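Local coordinates for protein SsfS6 (Streptomyces sp. SF2575, PDB 4FZR) that belongs to the erythromycin biosynthesis protein CIII-like family and has the two-domain GT-B fold, at residues R17-A22 with W122-V127; E114-A119 with P137-T142; L126-T131 with P146-S151; P183-D188 with G201-R206. One frame throughout, in Å; residues are numbered along the deposited sequence. Where two conformers were deposited one is given.

Contact 1. Residues R17-A22 with W122-V127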
loop_
_atom_site.group_PDB
_atom_site.type_symbol
_atom_site.label_atom_id
_atom_site.label_comp_id
_atom_site.label_asym_id
_atom_site.label_seq_id
_atom_site.Cartn_x
_atom_site.Cartn_y
_atom_site.Cartn_z
ATOM N N ARG A 17 17.250 4.943 0.868
ATOM C CA ARG A 17 16.355 5.876 0.199
ATOM C C ARG A 17 16.228 5.434 -1.255
ATOM O O ARG A 17 17.182 5.546 -2.025
ATOM C CB ARG A 17 16.921 7.292 0.289
ATOM C CG ARG A 17 15.922 8.380 0.637
ATOM C CD ARG A 17 16.667 9.601 1.149
ATOM N NE ARG A 17 15.792 10.736 1.428
ATOM C CZ ARG A 17 15.283 11.029 2.624
ATOM N NH1 ARG A 17 15.546 10.269 3.681
ATOM N NH2 ARG A 17 14.503 12.092 2.763
ATOM N N ILE A 18 15.059 4.919 -1.627
ATOM C CA ILE A 18 14.862 4.391 -2.978
ATOM C C ILE A 18 13.864 5.221 -3.772
ATOM O O ILE A 18 12.704 5.371 -3.385
ATOM C CB ILE A 18 14.393 2.910 -2.973
ATOM C CG1 ILE A 18 15.304 2.060 -2.087
ATOM C CG2 ILE A 18 14.358 2.347 -4.397
ATOM C CD1 ILE A 18 14.815 1.935 -0.663
ATOM N N LEU A 19 14.340 5.772 -4.884
ATOM C CA LEU A 19 13.480 6.455 -5.834
ATOM C C LEU A 19 12.955 5.450 -6.868
ATOM O O LEU A 19 13.726 4.882 -7.643
ATOM C CB LEU A 19 14.250 7.585 -6.521
ATOM C CG LEU A 19 13.481 8.406 -7.561
ATOM C CD1 LEU A 19 12.207 8.997 -6.977
ATOM C CD2 LEU A 19 14.360 9.507 -8.134
ATOM N N VAL A 20 11.647 5.218 -6.859
ATOM C CA VAL A 20 11.014 4.342 -7.839
ATOM C C VAL A 20 10.573 5.167 -9.041
ATOM O O VAL A 20 9.687 6.014 -8.928
ATOM C CB VAL A 20 9.791 3.613 -7.248
ATOM C CG1 VAL A 20 9.289 2.541 -8.215
ATOM C CG2 VAL A 20 10.145 3.002 -5.900
ATOM N N ILE A 21 11.201 4.931 -10.188
ATOM C CA ILE A 21 10.900 5.701 -11.389
ATOM C C ILE A 21 10.005 4.895 -12.326
ATOM O O ILE A 21 10.437 3.902 -12.911
ATOM C CB ILE A 21 12.195 6.159 -12.094
ATOM C CG1 ILE A 21 12.913 7.188 -11.211
ATOM C CG2 ILE A 21 11.884 6.744 -13.468
ATOM C CD1 ILE A 21 14.212 7.708 -11.768
ATOM N N ALA A 22 8.754 5.331 -12.445
ATOM C CA ALA A 22 7.723 4.569 -13.150
ATOM C C ALA A 22 7.259 5.254 -14.437
ATOM O O ALA A 22 7.761 6.319 -14.803
ATOM C CB ALA A 22 6.537 4.316 -12.225
ATOM N N TRP A 122 16.365 15.023 -3.450
ATOM C CA TRP A 122 15.963 13.946 -2.547
ATOM C C TRP A 122 17.125 13.027 -2.181
ATOM O O TRP A 122 17.133 12.429 -1.105
ATOM C CB TRP A 122 14.828 13.135 -3.176
ATOM C CG TRP A 122 14.026 12.348 -2.189
ATOM C CD1 TRP A 122 13.293 12.842 -1.151
ATOM C CD2 TRP A 122 13.859 10.923 -2.157
ATOM N NE1 TRP A 122 12.684 11.815 -0.471
ATOM C CE2 TRP A 122 13.015 10.628 -1.069
ATOM C CE3 TRP A 122 14.342 9.872 -2.940
ATOM C CZ2 TRP A 122 12.647 9.326 -0.742
ATOM C CZ3 TRP A 122 13.976 8.579 -2.613
ATOM C CH2 TRP A 122 13.134 8.317 -1.525
ATOM N N LYS A 123 18.099 12.914 -3.081
ATOM C CA LYS A 123 19.314 12.141 -2.824
ATOM C C LYS A 123 19.040 10.674 -2.495
ATOM O O LYS A 123 19.232 10.237 -1.362
ATOM C CB LYS A 123 20.117 12.784 -1.691
ATOM C CG LYS A 123 20.854 14.045 -2.100
ATOM C CD LYS A 123 21.270 14.862 -0.887
ATOM C CE LYS A 123 20.098 15.646 -0.309
ATOM N NZ LYS A 123 20.496 16.499 0.847
ATOM N N PRO A 124 18.593 9.904 -3.496
ATOM C CA PRO A 124 18.400 8.463 -3.314
ATOM C C PRO A 124 19.707 7.686 -3.307
ATOM O O PRO A 124 20.686 8.095 -3.928
ATOM C CB PRO A 124 17.563 8.065 -4.532
ATOM C CG PRO A 124 17.863 9.091 -5.551
ATOM C CD PRO A 124 18.104 10.365 -4.803
ATOM N N ASP A 125 19.708 6.569 -2.590
ATOM C CA ASP A 125 20.818 5.634 -2.630
ATOM C C ASP A 125 20.610 4.671 -3.788
ATOM O O ASP A 125 21.553 4.052 -4.271
ATOM C CB ASP A 125 20.893 4.823 -1.332
ATOM C CG ASP A 125 20.685 5.667 -0.091
ATOM O OD1 ASP A 125 21.312 6.739 0.018
ATOM O OD2 ASP A 125 19.896 5.244 0.776
ATOM N N LEU A 126 19.363 4.552 -4.230
ATOM C CA LEU A 126 18.980 3.482 -5.135
ATOM C C LEU A 126 17.839 3.915 -6.041
ATOM O O LEU A 126 16.959 4.669 -5.628
ATOM C CB LEU A 126 18.546 2.269 -4.309
ATOM C CG LEU A 126 18.709 0.863 -4.881
ATOM C CD1 LEU A 126 20.009 0.716 -5.636
ATOM C CD2 LEU A 126 18.662 -0.120 -3.728
ATOM N N VAL A 127 17.864 3.439 -7.281
ATOM C CA VAL A 127 16.754 3.634 -8.203
ATOM C C VAL A 127 16.132 2.282 -8.518
ATOM O O VAL A 127 16.824 1.359 -8.940
ATOM C CB VAL A 127 17.199 4.312 -9.525
ATOM C CG1 VAL A 127 16.034 4.391 -10.503
ATOM C CG2 VAL A 127 17.750 5.704 -9.259
#
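Arg17 and Asp125 are joined by backbone and side-chain hydrogen bonds. Arg17 N donates to Asp125 OD2 at 2.7 Å, from above the carboxylate plane. Arg17 O is gripped by two N-H groups. Asp125 N lies 2.8 Å from Arg17 O, and Leu126 N is longer at 3.3 Å from Arg17 O. Further on, Leu19 N binds Leu126 O at 2.9 Å. Ile18 thus pairs with Leu126, and Leu19 with Val127, in parallel.

The aromatic contacts belong to Trp122. Arg17 CG sits over one face of its indole, 3.7 Å from the centroid of the six-membered ring, in a CH-pi contact. The arginine chain runs extended from CG to NE and carries the guanidinium to an off-centre cation-pi contact with the five-membered ring, the planes 44° apart. Arg17 NE reaches Trp122 O only weakly. Glu45 forms a salt bridge with this guanidinium.

Apolar contacts line both faces of the sheet. Ile18 CG1 lies alongside Leu126 CB at 3.9 Å. On the other face, Leu19 CB packs on Pro124 CB, and Ile21 CD1 on Val127 CG1. This pairing of the first and fourth strands is the centre of the parallel, Rossmann-like sheet in the N-terminal domain of a GT-B protein.

Contact 2. Residues E114-A119 with P137-T142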
loop_
_atom_site.group_PDB
_atom_site.type_symbol
_atom_site.label_atom_id
_atom_site.label_comp_id
_atom_site.label_asym_id
_atom_site.label_seq_id
_atom_site.Cartn_x
_atom_site.Cartn_y
_atom_site.Cartn_z
ATOM N N GLU A 114 12.929 16.693 -14.753
ATOM C CA GLU A 114 12.287 16.748 -13.445
ATOM C C GLU A 114 12.652 15.546 -12.576
ATOM O O GLU A 114 12.625 15.633 -11.349
ATOM C CB GLU A 114 10.767 16.846 -13.597
ATOM C CG GLU A 114 10.263 18.256 -13.850
ATOM C CD GLU A 114 10.699 19.226 -12.768
ATOM O OE1 GLU A 114 10.446 18.942 -11.577
ATOM O OE2 GLU A 114 11.300 20.269 -13.106
ATOM N N ALA A 115 12.999 14.430 -13.208
ATOM C CA ALA A 115 13.372 13.231 -12.471
ATOM C C ALA A 115 14.768 13.399 -11.882
ATOM O O ALA A 115 15.028 12.992 -10.746
ATOM C CB ALA A 115 13.309 12.000 -13.370
ATOM N N LEU A 116 15.660 14.009 -12.653
ATOM C CA LEU A 116 17.026 14.234 -12.202
ATOM C C LEU A 116 17.068 15.327 -11.140
ATOM O O LEU A 116 17.769 15.198 -10.135
ATOM C CB LEU A 116 17.923 14.619 -13.374
ATOM C CG LEU A 116 19.396 14.783 -13.000
ATOM C CD1 LEU A 116 19.937 13.511 -12.354
ATOM C CD2 LEU A 116 20.224 15.154 -14.219
ATOM N N ALA A 117 16.312 16.399 -11.366
ATOM C CA ALA A 117 16.239 17.503 -10.416
ATOM C C ALA A 117 15.698 16.988 -9.092
ATOM O O ALA A 117 16.191 17.347 -8.024
ATOM C CB ALA A 117 15.352 18.628 -10.955
ATOM N N LEU A 118 14.685 16.133 -9.171
ATOM C CA LEU A 118 14.094 15.542 -7.980
ATOM C C LEU A 118 15.121 14.703 -7.220
ATOM O O LEU A 118 15.223 14.796 -5.999
ATOM C CB LEU A 118 12.890 14.681 -8.363
ATOM C CG LEU A 118 12.200 13.937 -7.220
ATOM C CD1 LEU A 118 11.634 14.903 -6.182
ATOM C CD2 LEU A 118 11.108 13.041 -7.779
ATOM N N ALA A 119 15.882 13.894 -7.952
ATOM C CA ALA A 119 16.862 12.990 -7.349
ATOM C C ALA A 119 18.027 13.740 -6.706
ATOM O O ALA A 119 18.645 13.255 -5.758
ATOM C CB ALA A 119 17.382 12.013 -8.393
ATOM N N PRO A 137 17.613 4.123 -15.208
ATOM C CA PRO A 137 19.032 3.896 -15.512
ATOM C C PRO A 137 19.786 5.183 -15.843
ATOM O O PRO A 137 20.959 5.310 -15.491
ATOM C CB PRO A 137 18.983 2.993 -16.745
ATOM C CG PRO A 137 17.692 2.280 -16.638
ATOM C CD PRO A 137 16.734 3.234 -15.983
ATOM N N LEU A 138 19.122 6.119 -16.514
ATOM C CA LEU A 138 19.755 7.384 -16.870
ATOM C C LEU A 138 20.045 8.221 -15.629
ATOM O O LEU A 138 21.172 8.667 -15.424
ATOM C CB LEU A 138 18.876 8.180 -17.835
ATOM C CG LEU A 138 19.473 9.526 -18.257
ATOM C CD1 LEU A 138 20.849 9.325 -18.877
ATOM C CD2 LEU A 138 18.549 10.257 -19.221
ATOM N N VAL A 139 19.026 8.434 -14.803
ATOM C CA VAL A 139 19.197 9.214 -13.581
ATOM C C VAL A 139 20.264 8.579 -12.696
ATOM O O VAL A 139 21.132 9.268 -12.162
ATOM C CB VAL A 139 17.887 9.328 -12.777
ATOM C CG1 VAL A 139 18.128 10.084 -11.473
ATOM C CG2 VAL A 139 16.818 10.028 -13.598
ATOM N N ALA A 140 20.188 7.260 -12.548
ATOM C CA ALA A 140 21.170 6.509 -11.773
ATOM C C ALA A 140 22.582 6.749 -12.301
ATOM O O ALA A 140 23.487 7.109 -11.546
ATOM C CB ALA A 140 20.838 5.023 -11.808
ATOM N N ALA A 141 22.763 6.549 -13.603
ATOM C CA ALA A 141 24.060 6.730 -14.242
ATOM C C ALA A 141 24.543 8.166 -14.077
ATOM O O ALA A 141 25.746 8.424 -14.003
ATOM C CB ALA A 141 23.971 6.367 -15.721
ATOM N N THR A 142 23.600 9.099 -14.014
ATOM C CA THR A 142 23.934 10.514 -13.909
ATOM C C THR A 142 24.432 10.874 -12.508
ATOM O O THR A 142 25.345 11.687 -12.364
ATOM C CB THR A 142 22.726 11.411 -14.279
ATOM O OG1 THR A 142 22.301 11.128 -15.619
ATOM C CG2 THR A 142 23.094 12.881 -14.185
#
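Val139 fits against Ala115 and Ala119 of the neighbouring helix. These three residues form the tight, buried part of the contact. The two helix segments cross at 44° with their axes 9.9 Å apart. Val139 CG1 is anti to the backbone N (chi1 177°) and comes within 3.7 Å of Ala119 CB. Val139 CG2 is anti to the carbonyl carbon and lies 4.0 Å from Ala115 CB. The two methyls therefore span one turn of the partner helix, from Ala115 to Ala119. Partly exposed Leu116 leads from here to the outer side. It slides past the valine in the opposite direction, with Leu116 CD1 4.0 Å from Val139 CG1.

The outer side is more open. Thr142 is also partly exposed, and its side chain crosses that of Leu116 at about a right angle. Thr142 CG2 lies 3.7 Å from Leu116 CD2 and equally near Leu116 CD1. The hydroxyl is turned back to its own helix, where Thr142 OG1 donates to Leu138 O at 2.7 Å. Leu138 O also takes Thr142 N. The threonine thus offers its methyl to Leu116 while its polar atom is satisfied within its helix. Contact between the segments is made by aliphatic carbons, chiefly methyl groups, so shape and burial of apolar surface hold them, without direction from polar bonds.

Contact 3. Residues L126-T131 with P146-S151; sequences LVLTET and PWIEQS
The beta-alpha-beta unit of strand 126-130, helix 135-143 and strand 147-150 closes here, where Val127 pairs with Trp147 and Leu128 with Ile148 in parallel. The two strand segments are twisted by 17°. Their backbone ladder runs Val127 N to Pro146 O, Ile148 N to Val127 O, Thr129 N to Ile148 O, Gln150 N to Thr129 O and Thr131 N to Gln150 O. The bond from Ile148 N to Val127 O is short, at 2.7 Å.

On the face of Leu128 and Ile148 the contacts are apolar. Ile148 CD1 presses on Leu126 CD2 at 3.4 Å, and Leu128 CD1 meets Ile148 CG2 at 4.0 Å. Leu126 CD1 also touches the exposed proline before the strand, 3.6 Å from Pro146 CG. Helix 33-41 packs on Leu128 and Gln150.

On the opposite face, Trp147 CG stands between its backbone N and carbonyl carbon (chi1 66°). The indole then lies along the strand, with Trp147 CE3 3.6 Å from Thr129 CG2. Pro137 of helix 135-143 packs on the indole and Ala140 beside Trp147 CB, and Trp147 NE1 is hydrogen-bonded to Pro181 O. Glu149 extends from the same face to Ser186 and Lys161, its firmer partners. Its link across the strands is weak: Thr131 OG1 donates to Glu149 OE2 at 3.5 Å.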
loop_
_atom_site.group_PDB
_atom_site.type_symbol
_atom_site.label_atom_id
_atom_site.label_comp_id
_atom_site.label_asym_id
_atom_site.label_seq_id
_atom_site.Cartn_x
_atom_site.Cartn_y
_atom_site.Cartn_z
ATOM N N LEU A 126 19.363 4.552 -4.230
ATOM C CA LEU A 126 18.980 3.482 -5.135
ATOM C C LEU A 126 17.839 3.915 -6.041
ATOM O O LEU A 126 16.959 4.669 -5.628
ATOM C CB LEU A 126 18.546 2.269 -4.309
ATOM C CG LEU A 126 18.709 0.863 -4.881
ATOM C CD1 LEU A 126 20.009 0.716 -5.636
ATOM C CD2 LEU A 126 18.662 -0.120 -3.728
ATOM N N VAL A 127 17.864 3.439 -7.281
ATOM C CA VAL A 127 16.754 3.634 -8.203
ATOM C C VAL A 127 16.132 2.282 -8.518
ATOM O O VAL A 127 16.824 1.359 -8.940
ATOM C CB VAL A 127 17.199 4.312 -9.525
ATOM C CG1 VAL A 127 16.034 4.391 -10.503
ATOM C CG2 VAL A 127 17.750 5.704 -9.259
ATOM N N LEU A 128 14.830 2.164 -8.277
ATOM C CA LEU A 128 14.067 0.992 -8.693
ATOM C C LEU A 128 13.188 1.368 -9.881
ATOM O O LEU A 128 12.528 2.410 -9.871
ATOM C CB LEU A 128 13.208 0.471 -7.540
ATOM C CG LEU A 128 12.048 -0.466 -7.898
ATOM C CD1 LEU A 128 12.548 -1.752 -8.538
ATOM C CD2 LEU A 128 11.214 -0.771 -6.660
ATOM N N THR A 129 13.179 0.526 -10.906
ATOM C CA THR A 129 12.480 0.867 -12.133
ATOM C C THR A 129 12.025 -0.364 -12.915
ATOM O O THR A 129 12.392 -1.496 -12.605
ATOM C CB THR A 129 13.380 1.727 -13.037
ATOM O OG1 THR A 129 12.603 2.304 -14.091
ATOM C CG2 THR A 129 14.503 0.890 -13.624
ATOM N N GLU A 130 11.206 -0.115 -13.928
ATOM C CA GLU A 130 10.704 -1.156 -14.813
ATOM C C GLU A 130 11.581 -1.204 -16.068
ATOM O O GLU A 130 12.081 -0.176 -16.519
ATOM C CB GLU A 130 9.243 -0.860 -15.153
ATOM C CG GLU A 130 8.625 -1.756 -16.189
ATOM C CD GLU A 130 8.611 -1.115 -17.560
ATOM O OE1 GLU A 130 8.273 0.084 -17.656
ATOM O OE2 GLU A 130 8.946 -1.807 -18.543
ATOM N N THR A 131 11.777 -2.399 -16.617
ATOM C CA THR A 131 12.774 -2.610 -17.673
ATOM C C THR A 131 12.696 -1.644 -18.866
ATOM O O THR A 131 13.713 -1.357 -19.491
ATOM C CB THR A 131 12.755 -4.069 -18.199
ATOM O OG1 THR A 131 13.583 -4.169 -19.364
ATOM C CG2 THR A 131 11.348 -4.509 -18.552
ATOM N N PRO A 146 23.624 2.938 -7.811
ATOM C CA PRO A 146 23.117 1.670 -8.354
ATOM C C PRO A 146 21.628 1.732 -8.688
ATOM O O PRO A 146 20.919 2.572 -8.144
ATOM C CB PRO A 146 23.370 0.672 -7.215
ATOM C CG PRO A 146 23.495 1.507 -5.985
ATOM C CD PRO A 146 24.080 2.805 -6.417
ATOM N N TRP A 147 21.160 0.859 -9.575
ATOM C CA TRP A 147 19.735 0.795 -9.876
ATOM C C TRP A 147 19.271 -0.650 -10.008
ATOM O O TRP A 147 20.066 -1.547 -10.280
ATOM C CB TRP A 147 19.395 1.598 -11.140
ATOM C CG TRP A 147 19.990 1.057 -12.397
ATOM C CD1 TRP A 147 21.291 1.150 -12.796
ATOM C CD2 TRP A 147 19.301 0.351 -13.437
ATOM N NE1 TRP A 147 21.457 0.540 -14.015
ATOM C CE2 TRP A 147 20.250 0.041 -14.430
ATOM C CE3 TRP A 147 17.974 -0.053 -13.620
ATOM C CZ2 TRP A 147 19.916 -0.655 -15.592
ATOM C CZ3 TRP A 147 17.643 -0.744 -14.772
ATOM C CH2 TRP A 147 18.610 -1.037 -15.744
ATOM N N ILE A 148 17.978 -0.866 -9.801
ATOM C CA ILE A 148 17.402 -2.199 -9.866
ATOM C C ILE A 148 16.368 -2.256 -10.978
ATOM O O ILE A 148 15.587 -1.322 -11.166
ATOM C CB ILE A 148 16.763 -2.590 -8.525
ATOM C CG1 ILE A 148 17.855 -2.803 -7.478
ATOM C CG2 ILE A 148 15.934 -3.856 -8.672
ATOM C CD1 ILE A 148 17.499 -2.267 -6.125
ATOM N N GLU A 149 16.379 -3.361 -11.711
ATOM C CA GLU A 149 15.514 -3.537 -12.865
ATOM C C GLU A 149 14.500 -4.633 -12.575
ATOM O O GLU A 149 14.875 -5.768 -12.290
ATOM C CB GLU A 149 16.364 -3.920 -14.080
ATOM C CG GLU A 149 15.586 -4.150 -15.367
ATOM C CD GLU A 149 16.466 -4.680 -16.491
ATOM O OE1 GLU A 149 17.074 -5.757 -16.315
ATOM O OE2 GLU A 149 16.555 -4.020 -17.548
ATOM N N GLN A 150 13.214 -4.294 -12.631
ATOM C CA GLN A 150 12.170 -5.305 -12.511
ATOM C C GLN A 150 11.421 -5.484 -13.827
ATOM O O GLN A 150 10.973 -4.515 -14.440
ATOM C CB GLN A 150 11.170 -4.963 -11.402
ATOM C CG GLN A 150 10.173 -6.093 -11.151
ATOM C CD GLN A 150 9.012 -5.702 -10.255
ATOM O OE1 GLN A 150 9.195 -5.072 -9.212
ATOM N NE2 GLN A 150 7.805 -6.083 -10.659
ATOM N N SER A 151 11.295 -6.736 -14.255
ATOM C CA SER A 151 10.443 -7.081 -15.382
ATOM C C SER A 151 8.997 -7.174 -14.911
ATOM O O SER A 151 8.713 -7.773 -13.877
ATOM C CB SER A 151 10.868 -8.415 -15.995
ATOM O OG SER A 151 9.846 -8.934 -16.826
#

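Contact 4. Residues P183-D188 with G201-R206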
loop_
_atom_site.group_PDB
_atom_site.type_symbol
_atom_site.label_atom_id
_atom_site.label_comp_id
_atom_site.label_asym_id
_atom_site.label_seq_id
_atom_site.Cartn_x
_atom_site.Cartn_y
_atom_site.Cartn_z
ATOM N N PRO A 183 22.415 -3.034 -14.012
ATOM C CA PRO A 183 21.617 -2.945 -12.788
ATOM C C PRO A 183 22.226 -3.775 -11.667
ATOM O O PRO A 183 22.832 -4.811 -11.935
ATOM C CB PRO A 183 20.264 -3.522 -13.209
ATOM C CG PRO A 183 20.573 -4.413 -14.371
ATOM C CD PRO A 183 21.699 -3.737 -15.091
ATOM N N LEU A 184 22.078 -3.313 -10.431
ATOM C CA LEU A 184 22.493 -4.083 -9.269
ATOM C C LEU A 184 21.830 -5.457 -9.322
ATOM O O LEU A 184 22.494 -6.491 -9.239
ATOM C CB LEU A 184 22.085 -3.351 -7.990
ATOM C CG LEU A 184 22.696 -3.826 -6.672
ATOM C CD1 LEU A 184 24.183 -3.512 -6.624
ATOM C CD2 LEU A 184 21.965 -3.190 -5.499
ATOM N N LEU A 185 20.506 -5.449 -9.450
ATOM C CA LEU A 185 19.721 -6.659 -9.650
ATOM C C LEU A 185 18.897 -6.516 -10.917
ATOM O O LEU A 185 18.454 -5.420 -11.255
ATOM C CB LEU A 185 18.760 -6.877 -8.481
ATOM C CG LEU A 185 19.208 -7.703 -7.278
ATOM C CD1 LEU A 185 18.008 -7.988 -6.392
ATOM C CD2 LEU A 185 19.865 -8.997 -7.721
ATOM N N SER A 186 18.690 -7.622 -11.616
ATOM C CA SER A 186 17.764 -7.644 -12.736
ATOM C C SER A 186 16.742 -8.739 -12.478
ATOM O O SER A 186 17.057 -9.927 -12.527
ATOM C CB SER A 186 18.488 -7.879 -14.058
ATOM O OG SER A 186 17.556 -7.961 -15.125
ATOM N N ILE A 187 15.511 -8.327 -12.206
ATOM C CA ILE A 187 14.509 -9.234 -11.673
ATOM C C ILE A 187 13.555 -9.735 -12.748
ATOM O O ILE A 187 13.159 -8.993 -13.648
ATOM C CB ILE A 187 13.737 -8.562 -10.527
ATOM C CG1 ILE A 187 14.739 -8.082 -9.468
ATOM C CG2 ILE A 187 12.711 -9.520 -9.939
ATOM C CD1 ILE A 187 14.151 -7.227 -8.385
ATOM N N ASP A 188 13.205 -11.012 -12.643
ATOM C CA ASP A 188 12.382 -11.682 -13.638
ATOM C C ASP A 188 11.248 -12.435 -12.951
ATOM O O ASP A 188 11.438 -13.015 -11.881
ATOM C CB ASP A 188 13.246 -12.651 -14.446
ATOM C CG ASP A 188 12.541 -13.173 -15.674
ATOM O OD1 ASP A 188 11.819 -14.185 -15.560
ATOM O OD2 ASP A 188 12.711 -12.568 -16.754
ATOM N N GLY A 201 21.514 -13.632 -16.135
ATOM C CA GLY A 201 22.063 -12.646 -15.221
ATOM C C GLY A 201 20.948 -12.072 -14.365
ATOM O O GLY A 201 21.068 -10.979 -13.811
ATOM N N THR A 202 19.858 -12.825 -14.255
ATOM C CA THR A 202 18.655 -12.343 -13.594
ATOM C C THR A 202 18.350 -13.111 -12.314
ATOM O O THR A 202 18.964 -14.134 -12.018
ATOM C CB THR A 202 17.437 -12.450 -14.525
ATOM O OG1 THR A 202 17.168 -13.830 -14.807
ATOM C CG2 THR A 202 17.697 -11.705 -15.824
ATOM N N THR A 203 17.383 -12.598 -11.561
ATOM C CA THR A 203 16.961 -13.212 -10.314
ATOM C C THR A 203 15.454 -13.401 -10.363
ATOM O O THR A 203 14.714 -12.447 -10.600
ATOM C CB THR A 203 17.322 -12.325 -9.104
ATOM O OG1 THR A 203 18.694 -11.918 -9.192
ATOM C CG2 THR A 203 17.099 -13.067 -7.801
ATOM N N LYS A 204 14.997 -14.631 -10.156
ATOM C CA LYS A 204 13.568 -14.912 -10.165
ATOM C C LYS A 204 12.878 -14.239 -8.985
ATOM O O LYS A 204 13.465 -14.093 -7.914
ATOM C CB LYS A 204 13.313 -16.420 -10.108
ATOM C CG LYS A 204 13.638 -17.168 -11.387
ATOM C CD LYS A 204 12.867 -16.601 -12.563
ATOM C CE LYS A 204 13.104 -17.404 -13.825
ATOM N NZ LYS A 204 12.434 -16.793 -15.003
HETATM N N MSE A 205 11.629 -13.832 -9.192
HETATM C CA MSE A 205 10.803 -13.301 -8.115
HETATM C C MSE A 205 9.342 -13.674 -8.337
HETATM O O MSE A 205 8.844 -13.637 -9.459
HETATM C CB MSE A 205 10.920 -11.778 -8.030
HETATM C CG MSE A 205 10.229 -11.192 -6.794
HETATM SE SE MSE A 205 9.701 -9.309 -6.928
HETATM C CE MSE A 205 11.381 -8.437 -6.658
ATOM N N ARG A 206 8.660 -14.034 -7.256
ATOM C CA ARG A 206 7.243 -14.365 -7.311
ATOM C C ARG A 206 6.417 -13.109 -7.577
ATOM O O ARG A 206 6.611 -12.084 -6.929
ATOM C CB ARG A 206 6.812 -15.002 -5.990
ATOM C CG ARG A 206 5.349 -15.398 -5.927
ATOM C CD ARG A 206 4.996 -15.923 -4.546
ATOM N NE ARG A 206 3.559 -16.112 -4.377
ATOM C CZ ARG A 206 2.991 -16.556 -3.259
ATOM N NH1 ARG A 206 3.737 -16.862 -2.207
ATOM N NH2 ARG A 206 1.675 -16.697 -3.192
#
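Asp188 and Lys204 lie side by side and point the same way, ending in a salt bridge. Asp188 CG is anti to the backbone N (chi1 -168°), while the lysine chain bends at chi2 (-57°) and then runs straight to its amine. Lys204 NZ meets Asp188 OD1 at 2.7 Å from above the carboxylate plane. Both ends have further partners. Lys204 NZ also reaches Glu195 and Cys190 O, and Asp188 OD1 accepts from Cys190 N.

On the other face, Ile187 and the selenomethionine Met205 run at a slant to each other. Ile187 CG2 touches Met205 CB at 3.5 Å. The Met205 chain bends at chi3, which brings its CE to 3.5 Å from Ile187 CD1. Ile391 of helix 388-395 packs on both side chains. Nearby, Leu185 CD2 comes to 3.5 Å from Thr203 OG1.

Ser186 OG is already held by a hydrogen bond to Glu149 of strand 147-150. Thr202 CG2 lies 3.8 Å from Ser186 OG.

The backbones pair in parallel, Ile187 with Thr203 and Asp188 with Lys204. Thr203 N donates to Ser186 O, Asp188 N to Thr203 O, and Met205 N to Asp188 O at 2.8 Å.

Strand 203-204 is an outermost strand of its sheet within the chain. Its short ladder is backed by charge on one face and by apolar packing on the other. The partly exposed salt bridge probably adds electrostatic attraction to the ladder, while the Ile187 and Met205 contact buries apolar surface.

Overall arrangement
Contacts 1, 3 and 4 follow one another across the seven-stranded parallel sheet. Contact 1 and contact 3 share strand 126-130, and their centres are 9 Å apart. The centres of contacts 3 and 4 are also 9 Å apart, and the contacts touch where Glu149 OE1 lies 2.6 Å from Ser186 OG, a probable hydrogen bond. Contact 1 and contact 4 do not touch, with centres 18 Å apart. Contact 2 joins two helices on one side of this sheet. It packs on contact 1, with Leu19 CD2 3.9 Å from Ala119 CB, and on contact 3, with Pro137 CG 3.6 Å from Trp147 CZ3. Contact 4 lies farthest from it, about 22 Å between centres.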